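Long-range contacts in beta-mannosidase (Trichoderma harzianum, PDB 4CVU), which probably hydrolyses terminal, non-reducing beta-D-mannose residues from beta-mannosides, as a fungal member of glycoside hydrolase family 2: residues Ala857-Pro862 / Val883-Trp888; Thr872-Val877 / Lys911-Phe916. All coordinates share one frame; numbering follows the deposited sequence.

Contact 1. Residues Ala857-Pro862 / Val883-Trp888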
ATOM      1  N   ALA A 857      11.495 -35.835   2.900  1.00 46.61           N
ATOM      2  CA  ALA A 857      10.636 -36.635   2.039  1.00 48.13           C
ATOM      3  C   ALA A 857      10.955 -36.401   0.576  1.00 48.37           C
ATOM      4  O   ALA A 857      10.930 -35.263   0.099  1.00 47.64           O
ATOM      5  CB  ALA A 857       9.173 -36.311   2.281  1.00 47.39           C
ATOM      6  N   LYS A 858      11.170 -37.491  -0.152  1.00 49.92           N
ATOM      7  CA  LYS A 858      11.483 -37.410  -1.576  1.00 51.15           C
ATOM      8  C   LYS A 858      10.223 -37.217  -2.465  1.00 50.69           C
ATOM      9  O   LYS A 858       9.901 -38.065  -3.295  1.00 51.72           O
ATOM     10  CB  LYS A 858      12.277 -38.655  -1.991  1.00 54.83           C
ATOM     11  CG  LYS A 858      13.299 -38.399  -3.083  1.00 58.71           C
ATOM     12  CD  LYS A 858      13.956 -39.688  -3.603  1.00 61.69           C
ATOM     13  CE  LYS A 858      13.212 -40.313  -4.772  1.00 63.01           C
ATOM     14  NZ  LYS A 858      11.993 -41.065  -4.353  1.00 66.13           N
ATOM     15  N   VAL A 859       9.526 -36.094  -2.295  1.00 46.76           N
ATOM     16  CA  VAL A 859       8.356 -35.780  -3.103  1.00 44.71           C
ATOM     17  C   VAL A 859       8.728 -35.438  -4.547  1.00 46.05           C
ATOM     18  O   VAL A 859       9.797 -34.866  -4.829  1.00 44.36           O
ATOM     19  CB  VAL A 859       7.508 -34.614  -2.523  1.00 46.87           C
ATOM     20  CG1 VAL A 859       6.671 -35.092  -1.337  1.00 44.95           C
ATOM     21  CG2 VAL A 859       8.375 -33.435  -2.100  1.00 46.36           C
ATOM     22  N   SER A 860       7.832 -35.789  -5.457  1.00 44.62           N
ATOM     23  CA  SER A 860       7.996 -35.456  -6.843  1.00 44.42           C
ATOM     24  C   SER A 860       6.763 -34.667  -7.247  1.00 43.25           C
ATOM     25  O   SER A 860       5.788 -34.608  -6.523  1.00 43.55           O
ATOM     26  CB  SER A 860       8.169 -36.741  -7.686  1.00 44.74           C
ATOM     27  OG  SER A 860       7.069 -37.629  -7.537  1.00 47.16           O
ATOM     28  N   ASP A 861       6.796 -34.079  -8.412  1.00 42.72           N
ATOM     29  CA  ASP A 861       5.635 -33.324  -8.877  1.00 43.67           C
ATOM     30  C   ASP A 861       4.408 -34.255  -8.964  1.00 42.90           C
ATOM     31  O   ASP A 861       4.350 -35.136  -9.829  1.00 42.69           O
ATOM     32  CB  ASP A 861       5.953 -32.702 -10.242  1.00 45.26           C
ATOM     33  CG  ASP A 861       4.884 -31.757 -10.702  1.00 47.04           C
ATOM     34  OD1 ASP A 861       3.780 -31.738 -10.107  1.00 45.42           O
ATOM     35  OD2 ASP A 861       5.155 -31.051 -11.682  1.00 48.53           O
ATOM     36  N   PRO A 862       3.419 -34.066  -8.078  1.00 40.97           N
ATOM     37  CA  PRO A 862       2.181 -34.839  -8.129  1.00 42.19           C
ATOM     38  C   PRO A 862       1.259 -34.457  -9.282  1.00 41.90           C
ATOM     39  O   PRO A 862       0.243 -35.108  -9.474  1.00 43.87           O
ATOM     40  CB  PRO A 862       1.497 -34.478  -6.802  1.00 42.79           C
ATOM     41  CG  PRO A 862       1.932 -33.059  -6.569  1.00 42.78           C
ATOM     42  CD  PRO A 862       3.352 -32.997  -7.059  1.00 42.31           C
ATOM     43  N   VAL A 883       1.922 -39.015  -5.046  1.00 44.25           N
ATOM     44  CA  VAL A 883       1.358 -38.551  -3.786  1.00 43.68           C
ATOM     45  C   VAL A 883       1.658 -37.078  -3.577  1.00 42.60           C
ATOM     46  O   VAL A 883       2.790 -36.633  -3.770  1.00 42.13           O
ATOM     47  CB  VAL A 883       1.938 -39.312  -2.582  1.00 44.29           C
ATOM     48  CG1 VAL A 883       1.522 -38.659  -1.260  1.00 44.20           C
ATOM     49  CG2 VAL A 883       1.485 -40.745  -2.622  1.00 45.98           C
ATOM     50  N   SER A 884       0.637 -36.329  -3.177  1.00 40.20           N
ATOM     51  CA  SER A 884       0.816 -34.940  -2.816  1.00 37.89           C
ATOM     52  C   SER A 884       0.704 -34.772  -1.321  1.00 37.76           C
ATOM     53  O   SER A 884      -0.292 -35.190  -0.747  1.00 38.54           O
ATOM     54  CB  SER A 884      -0.257 -34.098  -3.504  1.00 36.87           C
ATOM     55  OG  SER A 884      -0.394 -32.899  -2.799  1.00 37.59           O
ATOM     56  N   LEU A 885       1.696 -34.148  -0.682  1.00 37.16           N
ATOM     57  CA  LEU A 885       1.652 -33.872   0.749  1.00 36.80           C
ATOM     58  C   LEU A 885       1.294 -32.416   1.006  1.00 35.87           C
ATOM     59  O   LEU A 885       1.753 -31.538   0.288  1.00 38.06           O
ATOM     60  CB  LEU A 885       3.017 -34.173   1.404  1.00 38.30           C
ATOM     61  CG  LEU A 885       3.523 -35.592   1.256  1.00 39.98           C
ATOM     62  CD1 LEU A 885       4.870 -35.777   1.978  1.00 40.92           C
ATOM     63  CD2 LEU A 885       2.469 -36.524   1.816  1.00 39.97           C
ATOM     64  N   TYR A 886       0.474 -32.170   2.035  1.00 33.71           N
ATOM     65  CA  TYR A 886       0.126 -30.842   2.494  1.00 31.80           C
ATOM     66  C   TYR A 886      -0.499 -30.107   1.305  1.00 31.88           C
ATOM     67  O   TYR A 886      -0.060 -29.019   1.010  1.00 30.52           O
ATOM     68  CB  TYR A 886       1.328 -30.013   2.974  1.00 32.07           C
ATOM     69  CG  TYR A 886       2.005 -30.604   4.200  1.00 31.81           C
ATOM     70  CD1 TYR A 886       1.542 -30.338   5.456  1.00 32.97           C
ATOM     71  CD2 TYR A 886       3.084 -31.424   4.063  1.00 33.32           C
ATOM     72  CE1 TYR A 886       2.150 -30.910   6.606  1.00 33.73           C
ATOM     73  CE2 TYR A 886       3.708 -32.000   5.197  1.00 33.30           C
ATOM     74  CZ  TYR A 886       3.232 -31.706   6.456  1.00 34.18           C
ATOM     75  OH  TYR A 886       3.822 -32.270   7.636  1.00 35.23           O
ATOM     76  N   THR A 887      -1.439 -30.758   0.629  1.00 31.81           N
ATOM     77  CA  THR A 887      -2.183 -30.136  -0.501  1.00 32.92           C
ATOM     78  C   THR A 887      -2.929 -28.955   0.017  1.00 33.13           C
ATOM     79  O   THR A 887      -3.586 -29.074   1.050  1.00 32.27           O
ATOM     80  CB  THR A 887      -3.161 -31.172  -1.074  1.00 34.66           C
ATOM     81  OG1 THR A 887      -2.451 -32.391  -1.328  1.00 35.07           O
ATOM     82  CG2 THR A 887      -3.823 -30.705  -2.376  1.00 34.43           C
ATOM     83  N   TRP A 888      -2.932 -27.815  -0.725  1.00 34.08           N
ATOM     84  CA  TRP A 888      -3.320 -26.565  -0.123  1.00 32.87           C
ATOM     85  C   TRP A 888      -4.003 -25.728  -1.160  1.00 33.04           C
ATOM     86  O   TRP A 888      -3.366 -25.392  -2.135  1.00 33.48           O
ATOM     87  CB  TRP A 888      -2.073 -25.806   0.396  1.00 34.87           C
ATOM     88  CG  TRP A 888      -2.401 -24.486   1.033  1.00 35.65           C
ATOM     89  CD1 TRP A 888      -2.158 -23.233   0.513  1.00 36.85           C
ATOM     90  CD2 TRP A 888      -3.090 -24.284   2.274  1.00 37.32           C
ATOM     91  NE1 TRP A 888      -2.624 -22.258   1.392  1.00 38.68           N
ATOM     92  CE2 TRP A 888      -3.212 -22.878   2.468  1.00 37.90           C
ATOM     93  CE3 TRP A 888      -3.581 -25.139   3.256  1.00 37.45           C
ATOM     94  CZ2 TRP A 888      -3.817 -22.339   3.575  1.00 37.64           C
ATOM     95  CZ3 TRP A 888      -4.197 -24.589   4.370  1.00 37.87           C
ATOM     96  CH2 TRP A 888      -4.316 -23.215   4.524  1.00 38.34           C
TER
HETATM   97  O   HOH W   1       4.650 -34.635  -3.946  1.00 46.45           O
HETATM   98  O   HOH W   2       5.607 -37.551  -4.306  1.00 50.88           O
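The carbonyl oxygen of Val-883 faces the loop 857-862, with Val-883 O lying 3.9 Å from Pro-862 CB. Two waters lie at this oxygen. The first sits 2.8 Å from Ser-860 O and bridges to Val-883 O; the second accepts from Ser-860 N and also reaches Val-883 O. With no direct hydrogen bond between the segments, these two waters carry the polar link between them.

Ser-884 follows, its CB sitting against the proline ring, 3.8 Å from Pro-862 CB and nearly as close to CG. Its hydroxyl is engaged within its own segment: chi1 of 159° carries OG to the far side of CB from the backbone N, and Ser-884 OG donates to Thr-887 OG1 over 2.6 Å.

Both segments belong to the C-terminal Ig-fold domain. The loop leads from strand 841-849 into strand 864-869, which edges one sheet of the sandwich, while 884-890 is the middle strand of the other sheet.

At Leu-885, CD1 stands anti to CA (chi2 -179°), which puts this methyl at the outer end of the chain, against the loop. Leu-885 CD1 is 3.8 Å from Val-859 CG1, the two side chains crossing at a slant, and a looser 4.3 Å from Ala-857 CB. An inverse gamma turn centred on Lys-858 folds the loop so that both Ala-857 and Val-859 point toward this leucine.

The chain then turns a corner at Leu-885 and Tyr-886. Tyr-886 OH bonds to Asp-681 on helix 664-692. Thr-887 OG1, having accepted from Ser-884, is also bonded to Phe-904 O. The Trp-888 ring meets His-673 and Tyr-731, tying the strand to helices 664-692 and 729-736.

Contact 2. Residues Thr872-Val877 / Lys911-Phe916; sequences TKKFTV and KKEVGF
Phe-875 and Val-914 form a hydrogen-bonded antiparallel pair at the heart of this two-strand ladder, part of the four-stranded sheet of the C-terminal Ig-fold domain. Val-914 N donates to Phe-875 O over 2.8 Å, and Phe-875 N donates back to Val-914 O. Two residues along, Val-877 N donates to Lys-912 O over 3.0 Å; the return bond from Lys-912 N to Val-877 O is weak, stretched to 3.3 Å.

Beyond the Phe-875/Val-914 pair a water accepts from Phe-916 N and donates to Lys-873 O. Lys-874 N is turned back on its own chain, bonding to Thr-872 OG1 over 3.2 Å in an ST turn, and Gly-915 N bonds to Asp-900.

The Lys-874 chain, bent at chi2 (-88°), lies with CD 3.7 Å from Gly-915 N, and CE comes within 3.6 Å of Glu-913 OE1; the amine itself stays 4.9 Å from that oxygen, NZ to OE1. Cut back to an alanine, Lys-874 would lose the chain lying beside Gly-915, and the Glu-913 carboxylate would probably be left without this nearby positive charge. Lys-912 NZ finds its salt bridge with Asp-901.

Val-914 O also sits in the plane of the Phe-875 ring, at its edge, 3.5 Å from Phe-875 CD2.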
ATOM      1  N   THR A 872     -22.653 -28.374  -8.166  1.00 48.18           N
ATOM      2  CA  THR A 872     -22.386 -29.021  -6.884  1.00 47.94           C
ATOM      3  C   THR A 872     -21.690 -28.098  -5.893  1.00 48.35           C
ATOM      4  O   THR A 872     -21.628 -28.400  -4.714  1.00 48.01           O
ATOM      5  CB  THR A 872     -21.455 -30.225  -7.068  1.00 49.01           C
ATOM      6  OG1 THR A 872     -20.166 -29.767  -7.519  1.00 46.45           O
ATOM      7  CG2 THR A 872     -22.056 -31.220  -8.079  1.00 50.05           C
ATOM      8  N   LYS A 873     -21.145 -26.993  -6.406  1.00 47.87           N
ATOM      9  CA  LYS A 873     -20.331 -26.044  -5.641  1.00 48.81           C
ATOM     10  C   LYS A 873     -19.134 -26.699  -4.953  1.00 47.04           C
ATOM     11  O   LYS A 873     -18.692 -26.260  -3.903  1.00 45.41           O
ATOM     12  CB  LYS A 873     -21.196 -25.268  -4.651  1.00 49.93           C
ATOM     13  CG  LYS A 873     -22.361 -24.536  -5.318  1.00 53.19           C
ATOM     14  CD  LYS A 873     -22.812 -23.386  -4.433  1.00 56.20           C
ATOM     15  CE  LYS A 873     -24.292 -23.069  -4.582  1.00 60.80           C
ATOM     16  NZ  LYS A 873     -24.840 -22.436  -3.347  1.00 60.03           N
ATOM     17  N   LYS A 874     -18.597 -27.723  -5.587  1.00 45.18           N
ATOM     18  CA  LYS A 874     -17.436 -28.422  -5.097  1.00 46.12           C
ATOM     19  C   LYS A 874     -16.241 -28.153  -6.037  1.00 46.48           C
ATOM     20  O   LYS A 874     -16.406 -27.968  -7.273  1.00 44.06           O
ATOM     21  CB  LYS A 874     -17.710 -29.922  -5.024  1.00 48.68           C
ATOM     22  CG  LYS A 874     -18.749 -30.318  -3.972  1.00 50.31           C
ATOM     23  CD  LYS A 874     -18.128 -30.562  -2.595  1.00 50.64           C
ATOM     24  CE  LYS A 874     -18.988 -31.507  -1.763  1.00 52.49           C
ATOM     25  NZ  LYS A 874     -20.156 -30.757  -1.272  1.00 53.52           N
ATOM     26  N   PHE A 875     -15.051 -28.113  -5.426  1.00 43.49           N
ATOM     27  CA  PHE A 875     -13.804 -28.163  -6.150  1.00 41.84           C
ATOM     28  C   PHE A 875     -13.406 -29.620  -6.179  1.00 43.07           C
ATOM     29  O   PHE A 875     -13.526 -30.318  -5.160  1.00 42.88           O
ATOM     30  CB  PHE A 875     -12.702 -27.341  -5.441  1.00 41.99           C
ATOM     31  CG  PHE A 875     -12.917 -25.869  -5.499  1.00 40.48           C
ATOM     32  CD1 PHE A 875     -12.428 -25.117  -6.566  1.00 41.20           C
ATOM     33  CD2 PHE A 875     -13.605 -25.230  -4.497  1.00 42.14           C
ATOM     34  CE1 PHE A 875     -12.641 -23.756  -6.629  1.00 40.28           C
ATOM     35  CE2 PHE A 875     -13.819 -23.865  -4.553  1.00 41.89           C
ATOM     36  CZ  PHE A 875     -13.330 -23.133  -5.623  1.00 41.07           C
ATOM     37  N   THR A 876     -12.939 -30.089  -7.330  1.00 42.25           N
ATOM     38  CA  THR A 876     -12.337 -31.398  -7.382  1.00 43.24           C
ATOM     39  C   THR A 876     -10.819 -31.220  -7.520  1.00 42.56           C
ATOM     40  O   THR A 876     -10.361 -30.488  -8.375  1.00 41.36           O
ATOM     41  CB  THR A 876     -12.948 -32.288  -8.507  1.00 43.73           C
ATOM     42  OG1 THR A 876     -14.279 -32.669  -8.144  1.00 42.49           O
ATOM     43  CG2 THR A 876     -12.147 -33.543  -8.710  1.00 45.37           C
ATOM     44  N   VAL A 877     -10.092 -31.941  -6.675  1.00 42.44           N
ATOM     45  CA  VAL A 877      -8.646 -31.910  -6.588  1.00 44.79           C
ATOM     46  C   VAL A 877      -8.125 -33.307  -6.879  1.00 44.88           C
ATOM     47  O   VAL A 877      -8.579 -34.256  -6.270  1.00 44.38           O
ATOM     48  CB  VAL A 877      -8.190 -31.519  -5.154  1.00 44.95           C
ATOM     49  CG1 VAL A 877      -6.684 -31.317  -5.094  1.00 46.17           C
ATOM     50  CG2 VAL A 877      -8.912 -30.275  -4.698  1.00 45.86           C
ATOM     51  N   LYS A 911      -9.950 -39.144  -5.986  1.00 66.39           N
ATOM     52  CA  LYS A 911     -10.534 -37.847  -6.238  1.00 68.16           C
ATOM     53  C   LYS A 911     -11.093 -37.326  -4.894  1.00 63.52           C
ATOM     54  O   LYS A 911     -11.779 -38.043  -4.158  1.00 65.01           O
ATOM     55  CB  LYS A 911     -11.631 -37.937  -7.313  1.00 71.78           C
ATOM     56  CG  LYS A 911     -11.290 -37.274  -8.651  1.00 73.60           C
ATOM     57  CD  LYS A 911     -10.768 -38.238  -9.709  1.00 77.22           C
ATOM     58  CE  LYS A 911     -11.388 -37.920 -11.070  1.00 81.23           C
ATOM     59  NZ  LYS A 911     -10.742 -38.623 -12.219  1.00 83.21           N
ATOM     60  N   LYS A 912     -10.725 -36.104  -4.558  1.00 57.38           N
ATOM     61  CA  LYS A 912     -11.263 -35.433  -3.400  1.00 52.50           C
ATOM     62  C   LYS A 912     -12.114 -34.259  -3.837  1.00 47.43           C
ATOM     63  O   LYS A 912     -11.711 -33.469  -4.671  1.00 46.16           O
ATOM     64  CB  LYS A 912     -10.145 -34.924  -2.484  1.00 54.11           C
ATOM     65  CG  LYS A 912     -10.748 -34.223  -1.267  1.00 52.38           C
ATOM     66  CD  LYS A 912      -9.708 -33.769  -0.287  1.00 56.08           C
ATOM     67  CE  LYS A 912      -9.663 -34.652   0.942  1.00 53.61           C
ATOM     68  NZ  LYS A 912     -10.691 -34.277   1.943  1.00 51.55           N
ATOM     69  N   GLU A 913     -13.280 -34.149  -3.230  1.00 45.24           N
ATOM     70  CA  GLU A 913     -14.131 -33.004  -3.394  1.00 46.58           C
ATOM     71  C   GLU A 913     -13.997 -32.100  -2.166  1.00 45.27           C
ATOM     72  O   GLU A 913     -13.967 -32.575  -1.020  1.00 43.51           O
ATOM     73  CB  GLU A 913     -15.567 -33.439  -3.520  1.00 48.64           C
ATOM     74  CG  GLU A 913     -15.823 -34.344  -4.711  1.00 51.71           C
ATOM     75  CD  GLU A 913     -17.278 -34.723  -4.797  1.00 53.98           C
ATOM     76  OE1 GLU A 913     -17.994 -34.311  -3.857  1.00 51.27           O
ATOM     77  OE2 GLU A 913     -17.695 -35.428  -5.786  1.00 58.45           O
ATOM     78  N   VAL A 914     -13.903 -30.800  -2.416  1.00 42.19           N
ATOM     79  CA  VAL A 914     -13.767 -29.816  -1.329  1.00 41.64           C
ATOM     80  C   VAL A 914     -14.721 -28.674  -1.603  1.00 40.21           C
ATOM     81  O   VAL A 914     -14.609 -28.020  -2.621  1.00 40.66           O
ATOM     82  CB  VAL A 914     -12.317 -29.281  -1.255  1.00 40.96           C
ATOM     83  CG1 VAL A 914     -12.181 -28.269  -0.142  1.00 40.58           C
ATOM     84  CG2 VAL A 914     -11.307 -30.419  -1.036  1.00 41.16           C
ATOM     85  N   GLY A 915     -15.681 -28.464  -0.706  1.00 41.22           N
ATOM     86  CA  GLY A 915     -16.564 -27.282  -0.760  1.00 41.46           C
ATOM     87  C   GLY A 915     -15.989 -26.095   0.013  1.00 42.09           C
ATOM     88  O   GLY A 915     -14.977 -26.221   0.697  1.00 42.52           O
ATOM     89  N   PHE A 916     -16.656 -24.952  -0.108  1.00 41.61           N
ATOM     90  CA  PHE A 916     -16.240 -23.697   0.498  1.00 41.79           C
ATOM     91  C   PHE A 916     -17.475 -23.033   1.086  1.00 42.42           C
ATOM     92  O   PHE A 916     -18.500 -22.905   0.412  1.00 43.06           O
ATOM     93  CB  PHE A 916     -15.620 -22.782  -0.580  1.00 41.11           C
ATOM     94  CG  PHE A 916     -14.947 -21.527  -0.050  1.00 38.78           C
ATOM     95  CD1 PHE A 916     -13.620 -21.551   0.351  1.00 39.53           C
ATOM     96  CD2 PHE A 916     -15.616 -20.321  -0.016  1.00 39.53           C
ATOM     97  CE1 PHE A 916     -12.980 -20.400   0.817  1.00 39.41           C
ATOM     98  CE2 PHE A 916     -14.984 -19.159   0.422  1.00 39.28           C
ATOM     99  CZ  PHE A 916     -13.666 -19.206   0.856  1.00 38.37           C
TER
HETATM  100  O   HOH W   3     -19.210 -25.164  -1.311  1.00 47.95           O

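The two contacts lie in one Ig-fold domain, their centres about 19 Å apart, and their segments alternate along the chain. They meet inside the sandwich, where Thr-887 CG2 of contact 1 packs 4.0 Å from Val-877 CG1 of contact 2, strand 884-890 against strand 874-879 of the facing sheet. Strand 904-906 serves both: Thr-887 of contact 1 touches Leu-906, as do Val-877 and Lys-912 of contact 2, and Lys-912 also makes a cation-pi contact with the Phe-904 ring. Bound cadmium comes within about 7 Å of the Leu-885 side chain and about 9 Å of that of Lys-912, too far for either to be a ligand.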